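Local coordinates for protein fervidolysin (Fervidobacterium pennivorans, PDB 1R6V) that degrades keratin into peptides as a calcium-binding, subtilisin-like serine protease, allowing its bacterium to grow on native feathers, at residues A[450-456]-A[548-554]; A[462-468]-A[479-485]; A[166-172]-A[350-356]. The protein carries 1 engineered substitution. All blocks are in the same frame, centred on the assembly; numbering follows the deposited sequence.

Interaction 1: A[450-456]-A[548-554]; sequences FQVVVTD and TQLNVNF
Gln451, Val453 and Thr455 each use both backbone N and O to bind the chain from Thr548 to Phe554, giving the six hydrogen bonds of a parallel strand pair. Val453, for example, donates from N to Leu550 O at 2.9 Å and accepts at its O from Val552 N at 2.8 Å. CA-H...O contacts supplement these bonds at the same oxygens: Leu550 O, for example, also receives Val452 CA at 3.2 Å.

Apolar contacts occupy the buried face, which carries Val452, Val454, Leu550 and Val552. Beta-branched valines suit this extended backbone, and Val452 CG1 reaches diagonally to Val552 CG2 at 4.1 Å. A CH-pi contact closes the far end: Val454 CG1 sits over the centre of the Phe554 ring, 3.8 Å from its centroid. At the near end, Phe450 holds CG opposite its own N (chi1 174°), which brings CZ to 3.8 Å from Leu550 CB. An alanine here does not reach Leu550, which would probably leave a gap beside Leu550 CB in the buried layer.

Strand 446-455 is central in its sheet, between 487-494 and 549-553; strands 466-471, 496-505 and 535-543 of the second sheet pack against the buried face, completing a beta sandwich.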
# COMPACT_ATOMS: atom_id res chain seq x y z
N PHE A 450 -12.95 -9.97 1.55
CA PHE A 450 -12.46 -11.34 1.72
C PHE A 450 -11.25 -11.18 2.63
O PHE A 450 -10.46 -10.26 2.45
CB PHE A 450 -12.01 -11.94 0.38
CG PHE A 450 -11.37 -13.29 0.53
CD1 PHE A 450 -12.11 -14.37 0.99
CD2 PHE A 450 -10.01 -13.46 0.25
CE1 PHE A 450 -11.51 -15.62 1.18
CE2 PHE A 450 -9.39 -14.69 0.42
CZ PHE A 450 -10.13 -15.78 0.89
N GLN A 451 -11.11 -12.05 3.63
CA GLN A 451 -9.94 -11.94 4.51
C GLN A 451 -9.22 -13.27 4.63
O GLN A 451 -9.84 -14.33 4.55
CB GLN A 451 -10.35 -11.51 5.92
CG GLN A 451 -10.92 -10.11 6.02
CD GLN A 451 -11.15 -9.68 7.46
OE1 GLN A 451 -11.37 -10.52 8.34
NE2 GLN A 451 -11.10 -8.38 7.71
N VAL A 452 -7.90 -13.20 4.80
CA VAL A 452 -7.11 -14.40 5.03
C VAL A 452 -6.52 -14.10 6.41
O VAL A 452 -5.88 -13.07 6.61
CB VAL A 452 -5.99 -14.61 3.97
CG1 VAL A 452 -5.14 -15.83 4.34
CG2 VAL A 452 -6.63 -14.85 2.58
N VAL A 453 -6.79 -14.98 7.36
CA VAL A 453 -6.31 -14.82 8.73
C VAL A 453 -5.30 -15.92 9.02
O VAL A 453 -5.65 -17.10 9.03
CB VAL A 453 -7.47 -14.95 9.74
CG1 VAL A 453 -6.98 -14.58 11.14
CG2 VAL A 453 -8.64 -14.06 9.33
N VAL A 454 -4.04 -15.54 9.24
CA VAL A 454 -2.97 -16.51 9.52
C VAL A 454 -2.63 -16.44 11.01
O VAL A 454 -2.36 -15.36 11.53
CB VAL A 454 -1.69 -16.17 8.70
CG1 VAL A 454 -0.63 -17.28 8.86
CG2 VAL A 454 -2.06 -16.00 7.22
N THR A 455 -2.64 -17.58 11.69
CA THR A 455 -2.35 -17.63 13.13
C THR A 455 -1.37 -18.76 13.40
O THR A 455 -0.97 -19.47 12.49
CB THR A 455 -3.61 -17.92 13.96
OG1 THR A 455 -4.16 -19.19 13.55
CG2 THR A 455 -4.66 -16.84 13.76
N ASP A 456 -0.99 -18.91 14.67
CA ASP A 456 -0.09 -20.00 15.03
C ASP A 456 -0.94 -21.27 15.04
O ASP A 456 -2.13 -21.23 14.74
CB ASP A 456 0.58 -19.76 16.40
CG ASP A 456 -0.40 -19.45 17.51
OD1 ASP A 456 -1.62 -19.65 17.34
OD2 ASP A 456 0.05 -19.01 18.59
N THR A 548 -16.15 -15.80 2.71
CA THR A 548 -15.43 -14.53 2.80
C THR A 548 -14.19 -14.53 3.67
O THR A 548 -13.57 -13.48 3.88
CB THR A 548 -16.35 -13.44 3.36
OG1 THR A 548 -16.72 -13.77 4.70
CG2 THR A 548 -17.60 -13.31 2.51
N GLN A 549 -13.82 -15.70 4.16
CA GLN A 549 -12.64 -15.80 5.01
C GLN A 549 -11.93 -17.13 4.88
O GLN A 549 -12.57 -18.17 4.78
CB GLN A 549 -13.05 -15.60 6.47
CG GLN A 549 -11.86 -15.49 7.41
CD GLN A 549 -12.28 -15.13 8.81
OE1 GLN A 549 -12.33 -15.98 9.68
NE2 GLN A 549 -12.59 -13.86 9.02
N LEU A 550 -10.60 -17.08 4.88
CA LEU A 550 -9.77 -18.28 4.79
C LEU A 550 -8.88 -18.21 6.03
O LEU A 550 -8.18 -17.22 6.23
CB LEU A 550 -8.90 -18.24 3.54
CG LEU A 550 -8.27 -19.53 2.99
CD1 LEU A 550 -6.88 -19.22 2.49
CD2 LEU A 550 -8.23 -20.64 4.01
N ASN A 551 -8.90 -19.26 6.84
CA ASN A 551 -8.09 -19.31 8.05
C ASN A 551 -6.91 -20.24 7.80
O ASN A 551 -7.09 -21.35 7.31
CB ASN A 551 -8.90 -19.83 9.24
CG ASN A 551 -10.12 -19.00 9.53
OD1 ASN A 551 -10.02 -17.81 9.83
ND2 ASN A 551 -11.30 -19.61 9.43
N VAL A 552 -5.72 -19.77 8.14
CA VAL A 552 -4.50 -20.55 7.95
C VAL A 552 -3.81 -20.71 9.31
O VAL A 552 -3.67 -19.74 10.06
CB VAL A 552 -3.55 -19.84 6.96
CG1 VAL A 552 -2.29 -20.66 6.76
CG2 VAL A 552 -4.25 -19.61 5.62
N ASN A 553 -3.42 -21.93 9.63
CA ASN A 553 -2.75 -22.19 10.90
C ASN A 553 -1.34 -22.69 10.64
O ASN A 553 -1.14 -23.79 10.12
CB ASN A 553 -3.54 -23.22 11.71
CG ASN A 553 -4.89 -22.71 12.14
OD1 ASN A 553 -5.00 -21.90 13.06
ND2 ASN A 553 -5.94 -23.16 11.46
N PHE A 554 -0.36 -21.87 11.00
CA PHE A 554 1.04 -22.24 10.83
C PHE A 554 1.45 -23.18 11.96
O PHE A 554 0.85 -23.19 13.03
CB PHE A 554 1.93 -20.98 10.87
CG PHE A 554 2.07 -20.26 9.55
CD1 PHE A 554 1.50 -20.78 8.39
CD2 PHE A 554 2.80 -19.09 9.46
CE1 PHE A 554 1.67 -20.15 7.15
CE2 PHE A 554 2.98 -18.45 8.23
CZ PHE A 554 2.41 -18.98 7.07

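Interaction 2: A[462-468]-A[479-485]; sequences GVPTVFV and YAKTGPD
The Phe467 ring meets the Tyr479 hydroxyl at its edge, OH lying in the ring plane 3.5 Å from CD2, while one face has Thr465 O 4.2 Å above its centre. The two aromatic side chains run alongside each other, pointing the same way, from neighbouring strands of a beta hairpin, 466-471 with 478-481, in the Ig-like sandwich domain. Phe467 faces Lys481 as a non-hydrogen-bonded antiparallel pair; Val468 and Ala480 form the hydrogen-bonded pair, and the small Ala480 lies on the buried face beside Val468.

Where regular pairing ends, Thr482 takes over. Its OG1 stands between its own backbone N and carbonyl carbon (chi1 60°) and thereby reaches two backbone groups of segment 462-468: it donates to Val463 O at 2.6 Å, in the carbonyl plane and on a lone pair, and accepts from Val466 N at 2.8 Å. A threonine suits this buried place because the hydroxyl serves both needs while CG2 turns to the apolar side, toward Val466 and Val468. The backbone of Thr482 adds two more bonds, from N to Val466 O at 2.9 Å and from Thr465 N to its O. Thr465 itself has positive phi (65°), which bends the chain into this approach. Further along, Gly462 has no side chain to obstruct Asp485 O, which comes to 3.6 Å from its CA.

The same stretch borders the catalytic domain: Tyr273 OH bonds to Lys481 N and Tyr275 OH to Thr482 O, while Tyr479 touches Tyr306. Thr482 O is thus shared between a neighbouring domain and its own hairpin, with Thr465 N meeting it at 2.9 Å from 40° above the carbonyl plane.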
# COMPACT_ATOMS: atom_id res chain seq x y z
N GLY A 462 -2.15 -13.98 15.95
CA GLY A 462 -2.04 -13.75 14.53
C GLY A 462 -0.57 -13.59 14.15
O GLY A 462 0.23 -13.08 14.94
N VAL A 463 -0.21 -14.01 12.94
CA VAL A 463 1.17 -13.92 12.47
C VAL A 463 1.29 -12.73 11.52
O VAL A 463 0.66 -12.69 10.46
CB VAL A 463 1.61 -15.20 11.71
CG1 VAL A 463 3.09 -15.15 11.41
CG2 VAL A 463 1.27 -16.44 12.52
N PRO A 464 2.09 -11.73 11.89
CA PRO A 464 2.27 -10.54 11.06
C PRO A 464 3.29 -10.65 9.93
O PRO A 464 4.26 -11.41 10.00
CB PRO A 464 2.66 -9.47 12.07
CG PRO A 464 3.46 -10.24 13.07
CD PRO A 464 2.72 -11.56 13.22
N THR A 465 3.05 -9.86 8.88
CA THR A 465 3.90 -9.77 7.70
C THR A 465 3.98 -11.04 6.85
O THR A 465 4.98 -11.30 6.19
CB THR A 465 5.35 -9.30 8.04
OG1 THR A 465 6.11 -10.38 8.61
CG2 THR A 465 5.31 -8.13 9.02
N VAL A 466 2.91 -11.83 6.90
CA VAL A 466 2.84 -13.04 6.08
C VAL A 466 2.29 -12.56 4.74
O VAL A 466 1.32 -11.78 4.70
CB VAL A 466 1.90 -14.07 6.72
CG1 VAL A 466 1.61 -15.20 5.73
CG2 VAL A 466 2.54 -14.64 7.98
N PHE A 467 2.90 -12.99 3.65
CA PHE A 467 2.45 -12.58 2.32
C PHE A 467 1.29 -13.47 1.91
O PHE A 467 1.29 -14.67 2.17
CB PHE A 467 3.58 -12.73 1.29
CG PHE A 467 4.97 -12.69 1.89
CD1 PHE A 467 5.52 -13.83 2.50
CD2 PHE A 467 5.73 -11.53 1.84
CE1 PHE A 467 6.82 -13.81 3.04
CE2 PHE A 467 7.02 -11.49 2.37
CZ PHE A 467 7.57 -12.63 2.97
N VAL A 468 0.28 -12.87 1.28
CA VAL A 468 -0.87 -13.63 0.83
C VAL A 468 -1.09 -13.26 -0.62
O VAL A 468 -1.37 -12.10 -0.96
CB VAL A 468 -2.14 -13.32 1.65
CG1 VAL A 468 -3.33 -14.13 1.10
CG2 VAL A 468 -1.92 -13.68 3.11
N TYR A 479 -2.78 -9.19 -3.88
CA TYR A 479 -1.70 -9.40 -2.93
C TYR A 479 -1.87 -8.50 -1.72
O TYR A 479 -2.33 -7.37 -1.85
CB TYR A 479 -0.35 -9.10 -3.61
CG TYR A 479 0.85 -9.09 -2.69
CD1 TYR A 479 1.20 -7.95 -1.96
CD2 TYR A 479 1.64 -10.23 -2.54
CE1 TYR A 479 2.31 -7.94 -1.12
CE2 TYR A 479 2.76 -10.23 -1.69
CZ TYR A 479 3.09 -9.08 -0.99
OH TYR A 479 4.18 -9.09 -0.15
N ALA A 480 -1.53 -9.01 -0.55
CA ALA A 480 -1.60 -8.23 0.69
C ALA A 480 -0.75 -8.91 1.75
O ALA A 480 -0.48 -10.10 1.68
CB ALA A 480 -3.03 -8.11 1.18
N LYS A 481 -0.33 -8.13 2.73
CA LYS A 481 0.49 -8.68 3.81
C LYS A 481 -0.34 -8.67 5.10
O LYS A 481 -1.08 -7.73 5.35
CB LYS A 481 1.73 -7.82 3.98
CG LYS A 481 2.52 -7.71 2.69
CD LYS A 481 3.70 -6.76 2.81
CE LYS A 481 4.90 -7.44 3.43
NZ LYS A 481 6.08 -6.52 3.42
N THR A 482 -0.20 -9.70 5.92
CA THR A 482 -0.97 -9.73 7.16
C THR A 482 -0.49 -8.64 8.11
O THR A 482 0.70 -8.34 8.17
CB THR A 482 -0.91 -11.10 7.88
OG1 THR A 482 0.44 -11.40 8.22
CG2 THR A 482 -1.49 -12.21 6.98
N GLY A 483 -1.43 -8.07 8.85
CA GLY A 483 -1.09 -7.04 9.82
C GLY A 483 -0.78 -7.67 11.17
O GLY A 483 -0.66 -8.90 11.27
N PRO A 484 -0.66 -6.86 12.23
CA PRO A 484 -0.35 -7.39 13.56
C PRO A 484 -1.30 -8.46 14.08
O PRO A 484 -0.92 -9.27 14.94
CB PRO A 484 -0.37 -6.14 14.44
CG PRO A 484 -1.35 -5.24 13.75
CD PRO A 484 -0.96 -5.42 12.29
N ASP A 485 -2.54 -8.47 13.60
CA ASP A 485 -3.49 -9.48 14.06
C ASP A 485 -3.58 -10.67 13.11
O ASP A 485 -4.49 -11.48 13.22
CB ASP A 485 -4.88 -8.87 14.26
CG ASP A 485 -4.87 -7.75 15.29
OD1 ASP A 485 -4.14 -7.85 16.31
OD2 ASP A 485 -5.61 -6.76 15.09

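Interaction 3: A[166-172]-A[350-356]; sequences DGTHPDL and TVPGEDS. With CA (calcium ion), chain B.
With chi1 at 179°, the Asp166 side chain runs out straight from its backbone N, CG trans to it, and carries the carboxylate across to Gly353 and Ser356; His169 adopts a similar torsion (chi1 -164°) and lays its ring against Thr350. Both belong to a loop of the subtilisin-like catalytic domain that follows strand 157-162, and Asp166 opens a type I beta turn with an Asx turn inside it. OD1 closes the Asx turn, accepting from Thr168 N at 3.0 Å, and also takes Thr168 OG1 on its syn lone pair at 2.6 Å. OD2 serves segment 350-356: Ser356 OG donates to it at 2.5 Å from above the carboxylate plane, and Gly353 N at 3.2 Å nearly along the C-O direction. Four donors would probably favour the charged form of this buried aspartate, and they fix its rotation. Gly353 and Ser356 begin and end a second type I turn, so one oxygen ties both its ends to the loop of Asp166.

The histidine is held on several sides. Thr350 CG2 makes a CH-pi contact over one face, 3.5 Å from the His169 ring centroid and offset toward the rim. At the edge, Val351 O lies 3.2 Å from His169 CD2. A histidine suits the site because ND1 can accept, in the ring plane, from Asp171 N while NE2 bonds to Thr373 O, and its flat face takes the Thr350 methyl.

The ND1 bond is likely to help position Asp171, whose CB also rests on Thr350 CG2. Asp171 OD2 is hydrogen-bonded to Tyr374 OH. Glu129 OE1, Asp213 OD1 and the carbonyls of Lys211, Lys215 and Ile217 complete a calcium site resembling the high-affinity site of subtilisins, in which Asp171 OD1 lies 2.3 Å from the metal.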
# COMPACT_ATOMS: atom_id res chain seq x y z
N ASP A 166 -5.98 24.39 -10.95
CA ASP A 166 -6.12 25.83 -11.18
C ASP A 166 -7.60 26.11 -11.37
O ASP A 166 -8.12 26.12 -12.49
CB ASP A 166 -5.35 26.30 -12.42
CG ASP A 166 -5.53 27.80 -12.67
OD1 ASP A 166 -6.23 28.45 -11.86
OD2 ASP A 166 -4.96 28.33 -13.65
N GLY A 167 -8.28 26.34 -10.25
CA GLY A 167 -9.71 26.58 -10.28
C GLY A 167 -10.11 27.89 -10.95
O GLY A 167 -11.29 28.13 -11.16
N THR A 168 -9.13 28.71 -11.30
CA THR A 168 -9.44 29.99 -11.95
C THR A 168 -9.55 29.83 -13.46
O THR A 168 -9.85 30.78 -14.18
CB THR A 168 -8.39 31.09 -11.60
OG1 THR A 168 -7.16 30.82 -12.26
CG2 THR A 168 -8.17 31.15 -10.10
N HIS A 169 -9.30 28.62 -13.96
CA HIS A 169 -9.42 28.35 -15.39
C HIS A 169 -10.88 28.60 -15.76
O HIS A 169 -11.79 28.15 -15.06
CB HIS A 169 -9.05 26.89 -15.70
CG HIS A 169 -8.77 26.63 -17.14
ND1 HIS A 169 -9.73 26.75 -18.12
CD2 HIS A 169 -7.61 26.34 -17.78
CE1 HIS A 169 -9.18 26.54 -19.31
NE2 HIS A 169 -7.89 26.29 -19.13
N PRO A 170 -11.13 29.30 -16.87
CA PRO A 170 -12.51 29.57 -17.26
C PRO A 170 -13.34 28.31 -17.50
O PRO A 170 -14.52 28.28 -17.15
CB PRO A 170 -12.36 30.46 -18.50
CG PRO A 170 -11.02 30.09 -19.05
CD PRO A 170 -10.18 29.91 -17.81
N ASP A 171 -12.73 27.27 -18.07
CA ASP A 171 -13.44 26.01 -18.33
C ASP A 171 -13.73 25.22 -17.04
O ASP A 171 -14.33 24.15 -17.09
CB ASP A 171 -12.62 25.13 -19.27
CG ASP A 171 -13.40 24.65 -20.49
OD1 ASP A 171 -14.65 24.71 -20.48
OD2 ASP A 171 -12.76 24.20 -21.46
N LEU A 172 -13.26 25.72 -15.89
CA LEU A 172 -13.52 25.03 -14.63
C LEU A 172 -14.36 25.89 -13.70
O LEU A 172 -14.55 25.54 -12.54
CB LEU A 172 -12.20 24.65 -13.93
CG LEU A 172 -11.33 23.64 -14.68
CD1 LEU A 172 -10.04 23.39 -13.89
CD2 LEU A 172 -12.09 22.32 -14.84
N THR A 350 -7.51 21.16 -19.98
CA THR A 350 -7.15 22.40 -19.30
C THR A 350 -5.80 22.33 -18.57
O THR A 350 -5.47 21.32 -17.96
CB THR A 350 -8.24 22.74 -18.25
OG1 THR A 350 -8.54 21.56 -17.48
CG2 THR A 350 -9.52 23.21 -18.92
N VAL A 351 -5.00 23.40 -18.67
CA VAL A 351 -3.76 23.46 -17.92
C VAL A 351 -3.77 24.84 -17.26
O VAL A 351 -4.48 25.74 -17.71
CB VAL A 351 -2.45 23.27 -18.77
CG1 VAL A 351 -2.44 21.87 -19.39
CG2 VAL A 351 -2.31 24.35 -19.84
N PRO A 352 -3.01 25.01 -16.17
CA PRO A 352 -2.99 26.31 -15.50
C PRO A 352 -2.55 27.43 -16.43
O PRO A 352 -1.72 27.22 -17.31
CB PRO A 352 -2.02 26.09 -14.34
CG PRO A 352 -1.17 24.95 -14.81
CD PRO A 352 -2.14 24.04 -15.48
N GLY A 353 -3.12 28.62 -16.23
CA GLY A 353 -2.76 29.75 -17.07
C GLY A 353 -1.33 30.24 -16.87
O GLY A 353 -0.68 29.90 -15.89
N GLU A 354 -0.85 31.07 -17.79
CA GLU A 354 0.51 31.59 -17.73
C GLU A 354 0.93 32.18 -16.39
O GLU A 354 2.08 32.00 -15.97
CB GLU A 354 0.72 32.64 -18.83
CG GLU A 354 0.63 32.06 -20.23
CD GLU A 354 1.12 33.04 -21.28
OE1 GLU A 354 2.07 33.79 -20.98
OE2 GLU A 354 0.57 33.05 -22.39
N ASP A 355 0.03 32.88 -15.72
CA ASP A 355 0.35 33.48 -14.43
C ASP A 355 -0.20 32.69 -13.25
O ASP A 355 -0.31 33.21 -12.14
CB ASP A 355 -0.16 34.92 -14.37
CG ASP A 355 0.50 35.82 -15.40
OD1 ASP A 355 1.70 35.63 -15.68
OD2 ASP A 355 -0.18 36.72 -15.93
N SER A 356 -0.55 31.43 -13.49
CA SER A 356 -1.06 30.58 -12.42
C SER A 356 0.11 29.91 -11.70
O SER A 356 1.21 29.83 -12.24
CB SER A 356 -2.04 29.54 -12.98
OG SER A 356 -3.25 30.17 -13.39
CA CA B . -16.38 24.02 -21.89

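Along the chain, interaction 3 comes first and closes before the others open; interaction 2 is then nested within the loop closed by interaction 1. The latter two share one beta sandwich, their centres about 9 Å apart. Interaction 1 belongs to one sheet and the hairpin of interaction 2 to the other, with Val452 packing on Val468 and Val454 on Thr482 between them; Val454 O and Val463 N, 2.9 Å apart, probably form a hydrogen bond. Interaction 3 lies in the catalytic domain, its centre about 50 Å from that of interaction 1 and 45 Å from that of interaction 2. The calcium-bound loop and the sandwich are thus distant parts of one multidomain protease, whose sandwich domains may engage substrate.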